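Local coordinates for UPF0678 fatty acid-binding protein-like protein ERS007657_00996 (Mycobacterium tuberculosis, PDB 6R3W) that binds heme b in a beta-barrel and probably converts peroxynitrite to nitrate, helping to detoxify reactive nitrogen and oxygen species, at residues V103-L108 / S131-G136; S13-S18 / V39-V44; P7-L12 / L71-P76. One frame throughout, in Å; residues are numbered along the deposited sequence. Where two conformers were deposited one is given.

Contact 1: V103-L108 / S131-G136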
ATOM      1  N   VAL A 103      -2.670 -16.504   7.084  1.00 11.28           N
ATOM      2  CA  VAL A 103      -1.642 -15.520   6.650  1.00 10.97           C
ATOM      3  C   VAL A 103      -1.705 -15.348   5.133  1.00 10.25           C
ATOM      4  O   VAL A 103      -1.524 -16.329   4.408  1.00 13.81           O
ATOM      5  CB  VAL A 103      -0.243 -15.931   7.105  1.00 11.10           C
ATOM      6  CG1 VAL A 103       0.812 -14.989   6.551  1.00 12.17           C
ATOM      7  CG2 VAL A 103      -0.166 -16.008   8.620  1.00 13.25           C
ATOM      8  N   ILE A 104      -1.838 -14.107   4.690  1.00  9.59           N
ATOM      9  CA  ILE A 104      -1.662 -13.709   3.276  1.00  9.83           C
ATOM     10  C   ILE A 104      -0.392 -12.884   3.204  1.00  9.99           C
ATOM     11  O   ILE A 104      -0.287 -11.913   3.952  1.00 10.62           O
ATOM     12  CB  ILE A 104      -2.866 -12.903   2.754  1.00 10.58           C
ATOM     13  CG1 ILE A 104      -4.162 -13.695   2.839  1.00 11.62           C
ATOM     14  CG2 ILE A 104      -2.611 -12.408   1.339  1.00 13.59           C
ATOM     15  CD1 ILE A 104      -5.399 -12.838   2.762  1.00 13.40           C
ATOM     16  N   GLU A 105       0.484 -13.211   2.270  1.00  9.47           N
ATOM     17  CA  GLU A 105       1.688 -12.417   1.989  1.00  9.23           C
ATOM     18  C   GLU A 105       1.578 -11.893   0.572  1.00  9.94           C
ATOM     19  O   GLU A 105       1.462 -12.710  -0.357  1.00 11.35           O
ATOM     20  CB  GLU A 105       2.942 -13.245   2.210  1.00 11.10           C
ATOM     21  CG  GLU A 105       3.143 -13.611   3.665  1.00 15.30           C
ATOM     22  CD  GLU A 105       4.219 -14.634   3.912  1.00 21.30           C
ATOM     23  OE1 GLU A 105       4.017 -15.806   3.535  1.00 26.78           O
ATOM     24  OE2 GLU A 105       5.201 -14.284   4.558  1.00 30.94           O
ATOM     25  N   LEU A 106       1.649 -10.568   0.414  1.00  7.89           N
ATOM     26  CA  LEU A 106       1.672  -9.923  -0.908  1.00  7.73           C
ATOM     27  C   LEU A 106       3.024  -9.249  -1.102  1.00  7.33           C
ATOM     28  O   LEU A 106       3.503  -8.555  -0.180  1.00  8.82           O
ATOM     29  CB  LEU A 106       0.557  -8.891  -1.033  1.00 10.14           C
ATOM     30  CG  LEU A 106      -0.857  -9.385  -0.829  1.00 10.11           C
ATOM     31  CD1 LEU A 106      -1.369  -8.980   0.535  1.00 14.15           C
ATOM     32  CD2 LEU A 106      -1.758  -8.842  -1.916  1.00 13.54           C
ATOM     33  N   GLU A 107       3.617  -9.448  -2.265  1.00  7.52           N
ATOM     34  CA  GLU A 107       4.884  -8.808  -2.636  1.00  8.09           C
ATOM     35  C   GLU A 107       4.677  -8.088  -3.961  1.00  7.66           C
ATOM     36  O   GLU A 107       4.312  -8.748  -4.933  1.00  9.43           O
ATOM     37  CB  GLU A 107       5.996  -9.859  -2.745  1.00  9.93           C
ATOM     38  CG  GLU A 107       6.356 -10.512  -1.420  1.00 13.08           C
ATOM     39  CD  GLU A 107       6.936  -9.565  -0.380  1.00 14.51           C
ATOM     40  OE1 GLU A 107       7.509  -8.557  -0.779  1.00 16.75           O
ATOM     41  OE2 GLU A 107       6.940  -9.929   0.821  1.00 21.09           O
ATOM     42  N   LEU A 108       4.893  -6.783  -3.981  1.00  7.92           N
ATOM     43  CA  LEU A 108       4.647  -5.970  -5.190  1.00  7.67           C
ATOM     44  C   LEU A 108       5.809  -5.017  -5.414  1.00  7.23           C
ATOM     45  O   LEU A 108       6.488  -4.656  -4.451  1.00  7.64           O
ATOM     46  CB  LEU A 108       3.365  -5.161  -5.051  1.00  9.43           C
ATOM     47  CG  LEU A 108       2.103  -5.925  -4.708  1.00 10.97           C
ATOM     48  CD1 LEU A 108       1.853  -5.878  -3.228  1.00 17.35           C
ATOM     49  CD2 LEU A 108       0.939  -5.363  -5.500  1.00 15.81           C
ATOM     50  N   SER A 131       5.751  -4.789   0.680  1.00  7.64           N
ATOM     51  CA  SER A 131       5.572  -6.120   1.286  0.50  8.92           C
ATOM     52  C   SER A 131       4.444  -6.033   2.322  1.00  8.27           C
ATOM     53  O   SER A 131       4.601  -5.304   3.278  1.00  9.32           O
ATOM     54  CB  SER A 131       6.868  -6.578   1.898  0.50 13.44           C
ATOM     55  OG  SER A 131       6.737  -7.867   2.448  0.50 18.29           O
ATOM     56  N   TYR A 132       3.340  -6.718   2.075  1.00  8.00           N
ATOM     57  CA  TYR A 132       2.161  -6.682   2.966  0.50  9.74           C
ATOM     58  C   TYR A 132       1.967  -8.092   3.562  1.00 10.96           C
ATOM     59  O   TYR A 132       2.109  -9.121   2.828  1.00 10.93           O
ATOM     60  CB  TYR A 132       0.932  -6.124   2.220  0.50 10.07           C
ATOM     61  CG  TYR A 132       0.833  -4.606   2.149  0.50  9.24           C
ATOM     62  CD1 TYR A 132      -0.228  -3.917   2.731  0.50  9.04           C
ATOM     63  CD2 TYR A 132       1.771  -3.857   1.460  0.50  9.37           C
ATOM     64  CE1 TYR A 132      -0.297  -2.529   2.704  0.50  8.89           C
ATOM     65  CE2 TYR A 132       1.747  -2.466   1.473  0.50  8.71           C
ATOM     66  CZ  TYR A 132       0.696  -1.798   2.072  0.50  8.19           C
ATOM     67  OH  TYR A 132       0.656  -0.434   2.020  0.50  8.52           O
ATOM     68  N   ARG A 133       1.583  -8.122   4.819  1.00 10.48           N
ATOM     69  CA  ARG A 133       1.213  -9.360   5.517  1.00 10.47           C
ATOM     70  C   ARG A 133      -0.119  -9.139   6.218  1.00 11.04           C
ATOM     71  O   ARG A 133      -0.227  -8.190   6.990  1.00 12.10           O
ATOM     72  CB  ARG A 133       2.315  -9.742   6.509  1.00 10.89           C
ATOM     73  CG  ARG A 133       2.026 -11.005   7.307  1.00 14.71           C
ATOM     74  CD  ARG A 133       3.044 -11.132   8.422  1.00 17.28           C
ATOM     75  NE  ARG A 133       2.780 -12.260   9.289  1.00 22.85           N
ATOM     76  CZ  ARG A 133       3.276 -13.464   9.103  1.00 20.69           C
ATOM     77  NH1 ARG A 133       3.976 -13.729   8.010  1.00 25.23           N
ATOM     78  NH2 ARG A 133       2.910 -14.447   9.901  1.00 26.56           N
ATOM     79  N   ILE A 134      -1.114  -9.949   5.903  1.00 10.08           N
ATOM     80  CA  ILE A 134      -2.380  -9.992   6.667  1.00 11.94           C
ATOM     81  C   ILE A 134      -2.387 -11.317   7.447  1.00 12.04           C
ATOM     82  O   ILE A 134      -2.323 -12.381   6.826  1.00 14.77           O
ATOM     83  CB  ILE A 134      -3.631  -9.827   5.771  1.00 12.26           C
ATOM     84  CG1 ILE A 134      -3.739  -8.434   5.129  1.00 14.74           C
ATOM     85  CG2 ILE A 134      -4.881 -10.147   6.581  1.00 14.74           C
ATOM     86  CD1 ILE A 134      -2.703  -8.130   4.075  1.00 14.97           C
ATOM     87  N   ASP A 135      -2.326 -11.228   8.762  1.00 11.86           N
ATOM     88  CA  ASP A 135      -2.296 -12.388   9.680  1.00 12.02           C
ATOM     89  C   ASP A 135      -3.489 -12.259  10.620  1.00 12.63           C
ATOM     90  O   ASP A 135      -3.452 -11.417  11.515  1.00 12.37           O
ATOM     91  CB  ASP A 135      -0.960 -12.440  10.416  1.00 14.39           C
ATOM     92  CG  ASP A 135      -0.811 -13.613  11.349  1.00 17.56           C
ATOM     93  OD1 ASP A 135      -1.790 -14.342  11.522  1.00 20.15           O
ATOM     94  OD2 ASP A 135       0.295 -13.780  11.894  1.00 22.85           O
ATOM     95  N   GLY A 136      -4.586 -12.917  10.289  1.00 12.58           N
ATOM     96  CA  GLY A 136      -5.828 -12.745  11.055  1.00 14.30           C
ATOM     97  C   GLY A 136      -6.309 -11.305  11.016  1.00 14.03           C
ATOM     98  O   GLY A 136      -6.734 -10.858   9.943  1.00 14.98           O
TER
HETATM   99  O   HOH W   1       5.388 -12.153   6.131  1.00 29.56           O
HETATM  100  O   HOH W   2       4.691 -16.456   7.163  1.00 49.87           O
HETATM  101  O   HOH W   3       4.785 -10.233   2.313  1.00 20.65           O
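Glu105 OE2 has three partners. Water 1 donates to it at 2.7 Å, water 2 adds a weak bond, and Arg133 NH1 stands 3.7 Å from Glu105 OE2 in a long salt bridge. Water 1 also accepts from Arg133 NH1 at 2.8 Å, and water 2 accepts from the same nitrogen, so the two charges are probably linked largely through these waters. Both waters sit at the edge of the guanidinium, in its plane. The two side chains run side by side in the same direction, yet carboxylate and guanidinium are turned 87° against each other, so the direct pairing is not a flat two-pronged one. Arg133 has CG anti to the backbone N (chi1 179°) and stays extended out to NE, which carries its head across to Val103. There Val103 CG1 lies 3.6 Å above one face of the guanidinium, while CG2 packs on the Asp135 carboxylate. A weak bond from Arg133 NH2 to Asp135 OD2, 3.4 Å, completes a salt-bridge network.

Strands 103-118 and 125-135 form an antiparallel hairpin of the ten-stranded nitrobindin barrel. Four backbone bonds bind the two segments, Ile104 pairing both ways with Ile134 and Leu106 both ways with Tyr132; Ile104 N to Ile134 O is 2.8 Å. These four residues carry the inward face, where Leu106 CD1 meets Ile134 CD1 at 3.9 Å and also rests on Tyr132 CB. Ile104, on the same face, packs against Leu12, Pro14 and Leu15 of the N-terminal segment.

Farther along the charged face, in the Ser131 conformer described, one of two and so less certain, OG donates to Glu107 OE2 at 2.6 Å, approaching from above the carboxylate plane, 36° out of it.

Contact 2: S13-S18 / V39-V44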
ATOM      1  N   SER A  13     -10.264 -12.048   0.309  1.00 10.01           N
ATOM      2  CA  SER A  13     -11.470 -11.623   1.059  1.00 12.86           C
ATOM      3  C   SER A  13     -11.103 -11.131   2.466  1.00 11.42           C
ATOM      4  O   SER A  13     -11.739 -10.186   2.951  1.00 11.95           O
ATOM      5  CB  SER A  13     -12.553 -12.700   1.062  1.00 14.74           C
ATOM      6  OG  SER A  13     -12.192 -13.840   1.836  1.00 16.25           O
ATOM      7  N   PRO A  14     -10.060 -11.668   3.154  1.00 11.24           N
ATOM      8  CA  PRO A  14      -9.741 -11.156   4.487  1.00 11.78           C
ATOM      9  C   PRO A  14      -9.310  -9.672   4.507  1.00 10.33           C
ATOM     10  O   PRO A  14      -9.292  -9.084   5.570  1.00 11.23           O
ATOM     11  CB  PRO A  14      -8.588 -12.067   4.957  1.00 12.28           C
ATOM     12  CG  PRO A  14      -8.886 -13.385   4.269  1.00 12.71           C
ATOM     13  CD  PRO A  14      -9.345 -12.948   2.886  1.00 12.39           C
ATOM     14  N   LEU A  15      -8.923  -9.114   3.371  1.00 10.01           N
ATOM     15  CA  LEU A  15      -8.515  -7.694   3.341  1.00  9.50           C
ATOM     16  C   LEU A  15      -9.740  -6.786   3.505  1.00  9.87           C
ATOM     17  O   LEU A  15      -9.583  -5.639   3.941  1.00  9.84           O
ATOM     18  CB  LEU A  15      -7.785  -7.385   2.030  1.00 10.20           C
ATOM     19  CG  LEU A  15      -6.289  -7.703   1.973  1.00  9.91           C
ATOM     20  CD1 LEU A  15      -6.019  -9.188   2.148  1.00 12.37           C
ATOM     21  CD2 LEU A  15      -5.703  -7.196   0.658  1.00 11.86           C
ATOM     22  N   LEU A  16     -10.910  -7.238   3.088  1.00  9.88           N
ATOM     23  CA  LEU A  16     -12.106  -6.375   3.075  1.00 10.94           C
ATOM     24  C   LEU A  16     -12.364  -5.824   4.479  1.00 10.94           C
ATOM     25  O   LEU A  16     -12.377  -6.611   5.449  1.00 12.87           O
ATOM     26  CB  LEU A  16     -13.302  -7.173   2.582  1.00 11.63           C
ATOM     27  CG  LEU A  16     -13.280  -7.533   1.102  1.00 13.76           C
ATOM     28  CD1 LEU A  16     -14.357  -8.562   0.793  1.00 15.15           C
ATOM     29  CD2 LEU A  16     -13.454  -6.297   0.230  1.00 13.95           C
ATOM     30  N   GLY A  17     -12.683  -4.546   4.552  1.00 10.74           N
ATOM     31  CA  GLY A  17     -13.040  -3.854   5.784  1.00 12.40           C
ATOM     32  C   GLY A  17     -12.109  -2.698   6.097  1.00 10.79           C
ATOM     33  O   GLY A  17     -11.423  -2.177   5.177  1.00 11.33           O
ATOM     34  N   SER A  18     -12.173  -2.251   7.339  1.00 11.05           N
ATOM     35  CA  SER A  18     -11.509  -1.038   7.827  1.00 11.79           C
ATOM     36  C   SER A  18     -10.370  -1.442   8.744  1.00 10.62           C
ATOM     37  O   SER A  18     -10.533  -2.387   9.529  1.00 11.91           O
ATOM     38  CB  SER A  18     -12.482  -0.147   8.534  1.00 13.97           C
ATOM     39  OG  SER A  18     -13.406   0.415   7.610  1.00 17.32           O
ATOM     40  N   VAL A  39      -7.084   2.667   6.761  1.00 10.05           N
ATOM     41  CA  VAL A  39      -7.219   2.044   5.428  1.00 10.00           C
ATOM     42  C   VAL A  39      -8.608   1.424   5.300  1.00 10.16           C
ATOM     43  O   VAL A  39      -9.117   0.862   6.284  1.00 12.15           O
ATOM     44  CB  VAL A  39      -6.119   1.004   5.234  1.00 11.16           C
ATOM     45  CG1 VAL A  39      -6.497  -0.032   4.200  1.00 13.13           C
ATOM     46  CG2 VAL A  39      -4.791   1.676   4.922  1.00 11.42           C
ATOM     47  N   VAL A  40      -9.184   1.529   4.124  1.00 10.39           N
ATOM     48  CA  VAL A  40     -10.420   0.777   3.800  1.00 10.02           C
ATOM     49  C   VAL A  40     -10.197   0.003   2.515  1.00  9.87           C
ATOM     50  O   VAL A  40      -9.800   0.608   1.510  1.00 10.31           O
ATOM     51  CB  VAL A  40     -11.649   1.695   3.687  1.00 12.31           C
ATOM     52  CG1 VAL A  40     -12.881   0.888   3.340  1.00 12.92           C
ATOM     53  CG2 VAL A  40     -11.882   2.506   4.944  1.00 15.57           C
ATOM     54  N   PHE A  41     -10.520  -1.284   2.541  1.00 10.07           N
ATOM     55  CA  PHE A  41     -10.646  -2.128   1.339  1.00  9.00           C
ATOM     56  C   PHE A  41     -12.110  -2.480   1.142  1.00  9.82           C
ATOM     57  O   PHE A  41     -12.764  -2.898   2.123  1.00 11.27           O
ATOM     58  CB  PHE A  41      -9.851  -3.418   1.477  1.00 10.50           C
ATOM     59  CG  PHE A  41      -8.361  -3.271   1.369  1.00  9.90           C
ATOM     60  CD1 PHE A  41      -7.748  -3.171   0.132  1.00 10.24           C
ATOM     61  CD2 PHE A  41      -7.555  -3.351   2.499  1.00 11.47           C
ATOM     62  CE1 PHE A  41      -6.362  -3.102   0.030  1.00 12.07           C
ATOM     63  CE2 PHE A  41      -6.175  -3.272   2.393  1.00 12.57           C
ATOM     64  CZ  PHE A  41      -5.581  -3.184   1.158  1.00 11.40           C
ATOM     65  N   ALA A  42     -12.609  -2.305  -0.071  1.00  9.65           N
ATOM     66  CA  ALA A  42     -13.996  -2.647  -0.415  1.00 10.65           C
ATOM     67  C   ALA A  42     -14.030  -3.173  -1.858  1.00 10.40           C
ATOM     68  O   ALA A  42     -12.971  -3.357  -2.455  1.00  9.88           O
ATOM     69  CB  ALA A  42     -14.877  -1.448  -0.217  1.00 12.99           C
ATOM     70  N   HIS A  43     -15.209  -3.418  -2.412  1.00 11.58           N
ATOM     71  CA  HIS A  43     -15.327  -3.901  -3.803  1.00 11.60           C
ATOM     72  C   HIS A  43     -16.702  -3.575  -4.365  1.00 11.66           C
ATOM     73  O   HIS A  43     -17.607  -3.249  -3.581  1.00 14.74           O
ATOM     74  CB  HIS A  43     -15.000  -5.400  -3.872  1.00 11.80           C
ATOM     75  CG  HIS A  43     -16.114  -6.262  -3.397  1.00 11.27           C
ATOM     76  ND1 HIS A  43     -17.055  -6.787  -4.250  1.00 11.42           N
ATOM     77  CD2 HIS A  43     -16.484  -6.626  -2.143  1.00 13.43           C
ATOM     78  CE1 HIS A  43     -17.914  -7.495  -3.548  1.00 12.44           C
ATOM     79  NE2 HIS A  43     -17.626  -7.353  -2.247  1.00 13.96           N
ATOM     80  N   VAL A  44     -16.831  -3.643  -5.685  1.00 11.80           N
ATOM     81  CA  VAL A  44     -18.115  -3.386  -6.399  1.00 13.39           C
ATOM     82  C   VAL A  44     -18.436  -4.582  -7.299  1.00 12.35           C
ATOM     83  O   VAL A  44     -19.163  -4.401  -8.277  1.00 16.49           O
ATOM     84  CB  VAL A  44     -18.062  -2.049  -7.172  1.00 15.58           C
ATOM     85  CG1 VAL A  44     -17.902  -0.881  -6.217  1.00 16.20           C
ATOM     86  CG2 VAL A  44     -16.965  -2.014  -8.247  1.00 14.31           C
TER
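Leu15 lays its CD2 methyl over one face of the Phe41 ring, 4.2 Å from the ring centroid and 16° off the normal, a CH-pi contact displaced toward the rim near CZ. At the base of the phenylalanine, Phe41 CB comes within 3.3 Å of the backbone oxygen Leu15 O. Leu16 reaches a different part of the strand and the loop beyond: its CD2 rests 3.7 Å from Ala42 CA and meets the His43 ring at its edge, 3.9 Å from His43 CD2. The ring is brought there by a chi1 of 78°, with CG between the backbone N and the carbonyl carbon, and its ND1 is hydrogen-bonded to Gly45 N.

Just after the leucines, Gly17 and Phe41 form an antiparallel hydrogen-bonded pair, with Gly17 N to Phe41 O and Phe41 N to Gly17 O both 2.9 Å. Gly17, the first residue of the predicted GXWXGXG motif, has backbone angles that call for glycine.

The 3-10 segment leads through Leu16 into strand 17-25, which pairs with strand 33-42 as a hairpin; Leu15 also packs on Ile104 of strand 103-118, and strand 48-57 flanks Phe41 through Tyr51 and Leu16 through Leu49.

Contact 3: P7-L12 / L71-P76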
ATOM      1  N   PRO A   7     -15.093 -14.196  -8.118  1.00  9.90           N
ATOM      2  CA  PRO A   7     -14.252 -15.354  -7.813  1.00  9.66           C
ATOM      3  C   PRO A   7     -12.762 -15.032  -7.672  1.00  8.61           C
ATOM      4  O   PRO A   7     -12.114 -15.611  -6.818  1.00  9.73           O
ATOM      5  CB  PRO A   7     -14.539 -16.273  -9.014  1.00 10.38           C
ATOM      6  CG  PRO A   7     -16.005 -16.006  -9.295  1.00 11.78           C
ATOM      7  CD  PRO A   7     -16.150 -14.502  -9.107  1.00 10.11           C
ATOM      8  N   ALA A   8     -12.228 -14.170  -8.513  1.00  9.54           N
ATOM      9  CA  ALA A   8     -10.776 -13.900  -8.512  1.00  9.88           C
ATOM     10  C   ALA A   8     -10.337 -13.403  -7.138  1.00  9.80           C
ATOM     11  O   ALA A   8      -9.145 -13.490  -6.855  1.00 10.66           O
ATOM     12  CB  ALA A   8     -10.422 -12.921  -9.582  1.00 10.06           C
ATOM     13  N   LEU A   9     -11.221 -12.707  -6.418  1.00  9.40           N
ATOM     14  CA  LEU A   9     -10.843 -12.043  -5.135  1.00  9.84           C
ATOM     15  C   LEU A   9     -10.910 -12.995  -3.928  1.00 10.11           C
ATOM     16  O   LEU A   9     -10.656 -12.522  -2.820  1.00 11.25           O
ATOM     17  CB  LEU A   9     -11.760 -10.851  -4.903  1.00  9.90           C
ATOM     18  CG  LEU A   9     -11.668  -9.735  -5.927  1.00 11.37           C
ATOM     19  CD1 LEU A   9     -12.504  -8.564  -5.500  1.00 13.51           C
ATOM     20  CD2 LEU A   9     -10.247  -9.298  -6.152  1.00 13.59           C
ATOM     21  N   GLN A  10     -11.339 -14.240  -4.090  1.00  9.90           N
ATOM     22  CA  GLN A  10     -11.612 -15.137  -2.927  1.00 10.01           C
ATOM     23  C   GLN A  10     -10.430 -15.122  -1.933  1.00  9.72           C
ATOM     24  O   GLN A  10     -10.678 -14.999  -0.715  1.00 10.26           O
ATOM     25  CB  GLN A  10     -11.917 -16.550  -3.436  1.00 12.15           C
ATOM     26  CG  GLN A  10     -12.232 -17.564  -2.343  1.00 13.02           C
ATOM     27  CD  GLN A  10     -13.484 -17.262  -1.552  1.00 15.08           C
ATOM     28  OE1 GLN A  10     -14.456 -16.660  -2.051  1.00 16.22           O
ATOM     29  NE2 GLN A  10     -13.534 -17.799  -0.341  1.00 15.86           N
ATOM     30  N   ALA A  11      -9.221 -15.319  -2.404  1.00  9.55           N
ATOM     31  CA  ALA A  11      -8.054 -15.428  -1.499  1.00  9.66           C
ATOM     32  C   ALA A  11      -7.897 -14.141  -0.678  1.00  9.90           C
ATOM     33  O   ALA A  11      -7.307 -14.201   0.405  1.00 10.41           O
ATOM     34  CB  ALA A  11      -6.800 -15.717  -2.286  1.00 10.32           C
ATOM     35  N   LEU A  12      -8.257 -13.007  -1.260  1.00  9.73           N
ATOM     36  CA  LEU A  12      -8.019 -11.678  -0.652  1.00  9.83           C
ATOM     37  C   LEU A  12      -9.249 -11.197   0.131  1.00  9.77           C
ATOM     38  O   LEU A  12      -9.219 -10.065   0.636  1.00 11.35           O
ATOM     39  CB  LEU A  12      -7.611 -10.676  -1.723  1.00  9.84           C
ATOM     40  CG  LEU A  12      -6.334 -11.034  -2.497  1.00 10.82           C
ATOM     41  CD1 LEU A  12      -5.952  -9.927  -3.442  1.00 12.89           C
ATOM     42  CD2 LEU A  12      -5.179 -11.335  -1.549  1.00 11.59           C
ATOM     43  N   LEU A  71      -6.710  -2.504  -6.122  1.00  7.43           N
ATOM     44  CA  LEU A  71      -5.893  -3.725  -6.121  1.00  8.29           C
ATOM     45  C   LEU A  71      -6.588  -4.737  -7.024  1.00  7.85           C
ATOM     46  O   LEU A  71      -7.608  -5.295  -6.632  1.00  9.62           O
ATOM     47  CB  LEU A  71      -5.724  -4.219  -4.686  1.00  8.30           C
ATOM     48  CG  LEU A  71      -4.784  -5.415  -4.504  1.00  9.96           C
ATOM     49  CD1 LEU A  71      -3.391  -5.144  -5.036  1.00 11.81           C
ATOM     50  CD2 LEU A  71      -4.711  -5.813  -3.049  1.00 12.07           C
ATOM     51  N   ARG A  72      -6.063  -4.911  -8.220  1.00  8.56           N
ATOM     52  CA  ARG A  72      -6.604  -5.828  -9.241  1.00  8.47           C
ATOM     53  C   ARG A  72      -5.979  -7.204  -9.041  1.00  7.80           C
ATOM     54  O   ARG A  72      -4.763  -7.296  -8.801  1.00  8.33           O
ATOM     55  CB  ARG A  72      -6.256  -5.322 -10.645  1.00  8.98           C
ATOM     56  CG  ARG A  72      -6.958  -4.038 -11.031  1.00  9.91           C
ATOM     57  CD  ARG A  72      -6.257  -3.233 -12.120  1.00 10.01           C
ATOM     58  NE  ARG A  72      -5.796  -4.034 -13.243  1.00 10.95           N
ATOM     59  CZ  ARG A  72      -6.507  -4.359 -14.320  1.00  9.82           C
ATOM     60  NH1 ARG A  72      -7.798  -4.040 -14.419  1.00 11.29           N
ATOM     61  NH2 ARG A  72      -5.929  -5.057 -15.271  1.00 12.10           N
ATOM     62  N   VAL A  73      -6.755  -8.246  -9.263  1.00  8.34           N
ATOM     63  CA  VAL A  73      -6.195  -9.604  -9.392  1.00  8.72           C
ATOM     64  C   VAL A  73      -6.066  -9.924 -10.885  1.00  9.51           C
ATOM     65  O   VAL A  73      -7.078  -9.930 -11.591  1.00 10.60           O
ATOM     66  CB  VAL A  73      -7.033 -10.628  -8.610  1.00  9.03           C
ATOM     67  CG1 VAL A  73      -6.621 -12.049  -8.944  1.00  9.65           C
ATOM     68  CG2 VAL A  73      -6.925 -10.380  -7.122  1.00 10.64           C
ATOM     69  N   CYS A  74      -4.824 -10.119 -11.336  1.00  9.59           N
ATOM     70  CA  CYS A  74      -4.462 -10.374 -12.754  1.00 10.45           C
ATOM     71  C   CYS A  74      -4.382 -11.897 -12.951  1.00 10.50           C
ATOM     72  O   CYS A  74      -3.299 -12.426 -13.292  1.00 11.26           O
ATOM     73  CB  CYS A  74      -3.182  -9.602 -13.174  1.00 10.65           C
ATOM     74  SG  CYS A  74      -1.953  -9.349 -11.843  1.00  9.46           S
ATOM     75  N   ARG A  75      -5.516 -12.565 -12.722  1.00 10.62           N
ATOM     76  CA  ARG A  75      -5.672 -14.027 -12.494  1.00 10.50           C
ATOM     77  C   ARG A  75      -5.210 -14.350 -11.089  1.00  9.71           C
ATOM     78  O   ARG A  75      -4.241 -13.760 -10.587  1.00 10.28           O
ATOM     79  CB  ARG A  75      -4.927 -14.883 -13.520  1.00 13.26           C
ATOM     80  CG  ARG A  75      -5.347 -14.608 -14.954  1.00 13.00           C
ATOM     81  CD  ARG A  75      -4.598 -15.426 -15.985  1.00 16.86           C
ATOM     82  NE  ARG A  75      -4.994 -15.027 -17.339  1.00 20.27           N
ATOM     83  CZ  ARG A  75      -4.918 -15.807 -18.411  1.00 22.68           C
ATOM     84  NH1 ARG A  75      -4.414 -17.022 -18.312  1.00 21.50           N
ATOM     85  NH2 ARG A  75      -5.288 -15.340 -19.592  1.00 29.44           N
ATOM     86  N   PRO A  76      -5.899 -15.280 -10.397  1.00  9.60           N
ATOM     87  CA  PRO A  76      -5.516 -15.641  -9.040  1.00 10.01           C
ATOM     88  C   PRO A  76      -4.003 -15.835  -8.886  1.00  9.42           C
ATOM     89  O   PRO A  76      -3.375 -16.551  -9.685  1.00 10.61           O
ATOM     90  CB  PRO A  76      -6.306 -16.930  -8.822  1.00 10.37           C
ATOM     91  CG  PRO A  76      -7.593 -16.659  -9.578  1.00 10.23           C
ATOM     92  CD  PRO A  76      -7.146 -15.925 -10.822  1.00 10.32           C
TER
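Val73 stands with CG1 anti to its backbone N (chi1 169°) and CG2 anti to its carbonyl carbon, a fork that aims one methyl at Ala8 and the other at a pair of leucines. Leu12 answers with CG anti to its own carbonyl carbon (chi1 -60°) and CD1 carried on extended (chi2 -175°), which reaches across to Val73 CG2 at 3.8 Å. Leu9 has nearly the same torsions, but it is the other branch that touches: Leu9 CD2 lies 3.6 Å from Val73 CG2. That one methyl is therefore met by both leucines.

The CG1 prong packs against the Ala8 peptide and methyl together, with Val73 CG1 3.6 Å from Ala8 O and 4.0 Å from Ala8 CB. Here the N-terminal 3-10 segment that precedes strand 17-25 is laid against the end of strand 63-73, in a barrel of the calycin clan. The turns of the 3-10 segment are held by backbone bonds such as Leu12 N to Leu9 O, 2.9 Å, and the contact with 71-76 is wholly apolar in its side chains. Tyr97 packs on both Leu12 and Val73, adding a residue of strand 89-100 to the cluster.

Nearer the core, Leu71 points toward the 3-10 segment, and its CD2 makes a looser contact with Leu12 CD1 at 4.3 Å. At the outer end Pro76 brings CG to within 4.3 Å of Ala8 CA. Between Val73 and Pro76 the chain turns, and Cys74, just past strand 63-73, points away and is disulfide-bonded to Cys78 at the start of strand 78-85.

Overall arrangement
All three contacts meet round one end of the barrel. Contacts 2 and 3 share the continuous 3-10 stretch, their centres about 13 Å apart, and contact 1 lies about 14 Å from either, centre to centre. Leu15 of contact 2 joins them: its CD1 is 3.8 Å from Ile104 CD1 and 3.8 Å from Ile134 CG1 of contact 1, while its CD2 is 4.1 Å from Leu71 CD2 of contact 3. Ile104 CD1 of contact 1 also packs 3.3 Å from Ala11 O of contact 3. The side chains of Tyr132 in contact 1 and Val39 in contact 2 are each about 8 Å from the heme; contacts 2 and 3 both lie away from the predicted heme-binding residues.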